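Local atomic coordinates of protein-tyrosine-phosphatase PTP1 (Arabidopsis thaliana, PDB entry 6KRW), a protein that removes phosphate from phosphotyrosine in proteins such as the MAP kinase MPK6 and, together with MKP1, modulates plant defence responses. Residues E118-W121 with E122-I125. Sequence-based numbering, arbitrary orientation.
Sequences EDFW and EMVI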
ATOM      1  N   GLU A 118     -14.915  -1.072 -11.747  1.00 31.91           N
ATOM      2  CA  GLU A 118     -14.908   0.166 -12.564  1.00 30.56           C
ATOM      3  C   GLU A 118     -14.486   1.342 -11.673  1.00 29.11           C
ATOM      4  O   GLU A 118     -13.666   2.157 -12.119  1.00 28.65           O
ATOM      5  CB  GLU A 118     -16.265   0.446 -13.212  1.00 34.30           C
ATOM      6  CG  GLU A 118     -16.214   1.629 -14.159  1.00 39.17           C
ATOM      7  CD  GLU A 118     -17.516   1.951 -14.863  1.00 49.37           C
ATOM      8  OE1 GLU A 118     -17.579   3.008 -15.527  1.00 55.84           O
ATOM      9  OE2 GLU A 118     -18.475   1.164 -14.727  1.00 46.22           O
ATOM     10  N   ASP A 119     -15.000   1.392 -10.452  1.00 28.81           N
ATOM     11  CA  ASP A 119     -14.605   2.448  -9.477  1.00 28.49           C
ATOM     12  C   ASP A 119     -13.088   2.444  -9.273  1.00 27.42           C
ATOM     13  O   ASP A 119     -12.443   3.521  -9.288  1.00 25.08           O
ATOM     14  CB  ASP A 119     -15.312   2.248  -8.136  1.00 27.91           C
ATOM     15  CG  ASP A 119     -16.820   2.470  -8.180  1.00 35.17           C
ATOM     16  OD1 ASP A 119     -17.308   3.105  -9.163  1.00 33.86           O
ATOM     17  OD2 ASP A 119     -17.499   1.984  -7.252  1.00 32.78           O
ATOM     18  N   PHE A 120     -12.520   1.256  -9.089  1.00 25.58           N
ATOM     19  CA  PHE A 120     -11.061   1.129  -8.885  1.00 26.88           C
ATOM     20  C   PHE A 120     -10.294   1.680 -10.085  1.00 26.78           C
ATOM     21  O   PHE A 120      -9.352   2.476  -9.901  1.00 25.11           O
ATOM     22  CB  PHE A 120     -10.690  -0.326  -8.608  1.00 26.68           C
ATOM     23  CG  PHE A 120      -9.209  -0.548  -8.491  1.00 25.36           C
ATOM     24  CD1 PHE A 120      -8.552  -0.353  -7.282  1.00 28.42           C
ATOM     25  CD2 PHE A 120      -8.472  -0.958  -9.600  1.00 31.25           C
ATOM     26  CE1 PHE A 120      -7.184  -0.547  -7.192  1.00 27.72           C
ATOM     27  CE2 PHE A 120      -7.102  -1.138  -9.502  1.00 29.48           C
ATOM     28  CZ  PHE A 120      -6.458  -0.966  -8.299  1.00 27.30           C
ATOM     29  N   TRP A 121     -10.619   1.225 -11.303  1.00 25.28           N
ATOM     30  CA  TRP A 121      -9.854   1.694 -12.468  1.00 26.75           C
ATOM     31  C   TRP A 121     -10.095   3.172 -12.726  1.00 24.29           C
ATOM     32  O   TRP A 121      -9.151   3.837 -13.181  1.00 27.55           O
ATOM     33  CB  TRP A 121     -10.142   0.812 -13.684  1.00 29.94           C
ATOM     34  CG  TRP A 121      -9.459  -0.511 -13.560  1.00 28.83           C
ATOM     35  CD1 TRP A 121     -10.044  -1.737 -13.437  1.00 30.08           C
ATOM     36  CD2 TRP A 121      -8.043  -0.727 -13.537  1.00 28.62           C
ATOM     37  NE1 TRP A 121      -9.083  -2.715 -13.354  1.00 29.73           N
ATOM     38  CE2 TRP A 121      -7.847  -2.125 -13.416  1.00 30.27           C
ATOM     39  CE3 TRP A 121      -6.927   0.119 -13.614  1.00 31.03           C
ATOM     40  CZ2 TRP A 121      -6.569  -2.681 -13.362  1.00 30.80           C
ATOM     41  CZ3 TRP A 121      -5.665  -0.435 -13.562  1.00 31.74           C
ATOM     42  CH2 TRP A 121      -5.497  -1.816 -13.422  1.00 32.27           C
ATOM     43  N   GLU A 122     -11.307   3.666 -12.433  1.00 28.90           N
ATOM     44  CA  GLU A 122     -11.582   5.111 -12.580  1.00 31.10           C
ATOM     45  C   GLU A 122     -10.663   5.869 -11.616  1.00 26.99           C
ATOM     46  O   GLU A 122     -10.083   6.888 -12.026  1.00 26.16           O
ATOM     47  CB  GLU A 122     -13.043   5.396 -12.287  1.00 31.08           C
ATOM     48  CG  GLU A 122     -13.400   6.840 -12.516  1.00 33.89           C
ATOM     49  CD  GLU A 122     -13.524   7.271 -13.961  1.00 38.62           C
ATOM     50  OE1 GLU A 122     -13.870   6.436 -14.782  1.00 45.80           O
ATOM     51  OE2 GLU A 122     -13.334   8.474 -14.247  1.00 47.25           O
ATOM     52  N   MET A 123     -10.498   5.357 -10.399  1.00 24.19           N
ATOM     53  CA  MET A 123      -9.578   5.990  -9.417  1.00 24.34           C
ATOM     54  C   MET A 123      -8.142   5.977  -9.968  1.00 21.98           C
ATOM     55  O   MET A 123      -7.429   6.980  -9.885  1.00 22.95           O
ATOM     56  CB  MET A 123      -9.632   5.249  -8.080  1.00 22.76           C
ATOM     57  CG  MET A 123      -8.666   5.811  -7.071  1.00 22.77           C
ATOM     58  SD  MET A 123      -8.800   5.002  -5.449  0.96 21.41           S
ATOM     59  CE  MET A 123      -8.134   3.370  -5.836  1.00 27.48           C
ATOM     60  N   VAL A 124      -7.704   4.846 -10.534  1.00 25.42           N
ATOM     61  CA  VAL A 124      -6.326   4.733 -11.094  1.00 25.95           C
ATOM     62  C   VAL A 124      -6.123   5.820 -12.153  1.00 23.53           C
ATOM     63  O   VAL A 124      -5.068   6.479 -12.154  1.00 27.28           O
ATOM     64  CB  VAL A 124      -6.098   3.333 -11.692  1.00 27.15           C
ATOM     65  CG1 VAL A 124      -4.808   3.280 -12.482  1.00 31.89           C
ATOM     66  CG2 VAL A 124      -6.137   2.263 -10.622  1.00 31.51           C
ATOM     67  N   ILE A 125      -7.084   5.969 -13.057  1.00 28.74           N
ATOM     68  CA  ILE A 125      -6.949   6.974 -14.146  1.00 27.05           C
ATOM     69  C   ILE A 125      -6.993   8.381 -13.549  1.00 24.82           C
ATOM     70  O   ILE A 125      -6.108   9.194 -13.878  1.00 28.68           O
ATOM     71  CB  ILE A 125      -8.037   6.756 -15.205  1.00 30.46           C
ATOM     72  CG1 ILE A 125      -7.859   5.389 -15.870  1.00 35.78           C
ATOM     73  CG2 ILE A 125      -8.030   7.897 -16.213  1.00 33.54           C
ATOM     74  CD1 ILE A 125      -9.007   5.012 -16.790  1.00 37.75           C
TER
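Val124 sets its CG2 methyl against both aromatic rings of the preceding turn, Phe120 and Trp121. The methyl lies over one face of the Phe120 ring, 4.1 Å from the ring centroid to CG2 and 26° off the normal, a CH-pi contact. Trp121 runs alongside Val124, pointing the same way, and CE3 of its six-membered ring comes within 3.8 Å of the same CG2, while CZ3 meets CG1 at 4.0 Å. At chi1 170° the CG2 branch of Val124 stands beside its own backbone N and opposite the carbonyl carbon, facing the turn before. The two rings also meet each other: Phe120 CD2 sits 3.9 Å above the indole plane, over its centre. Met123 approaches obliquely on the same side of the Phe120 ring plane as that methyl, nearer CD1; its chain, extended as far as SD, bends at chi3 (70°) and brings CE to 4.0 Å from CD1. Were Phe120 replaced by alanine, the Val124 methyl and Met123 CE would probably lose their aromatic partner, and a gap would be likely to open over the indole. The backbone keeps the i to i+4 bonds of a regular alpha-helix, such as Val124 N to Phe120 O at 3.0 Å. Glu122 bends at chi2, and its OE2 is hydrogen-bonded to Tyr186 OH and Gln126 NE2. Helix 117-126 lies against the mixed sheet of the phosphatase domain: Phe120 and Val124 rest on Ile234 of strand 233-236, which leads into the Cys237 phosphate-binding loop, whereas Trp121, its NE1 bonded to Tyr150 O, and Ile125 pack on strands 163-172 and 178-186.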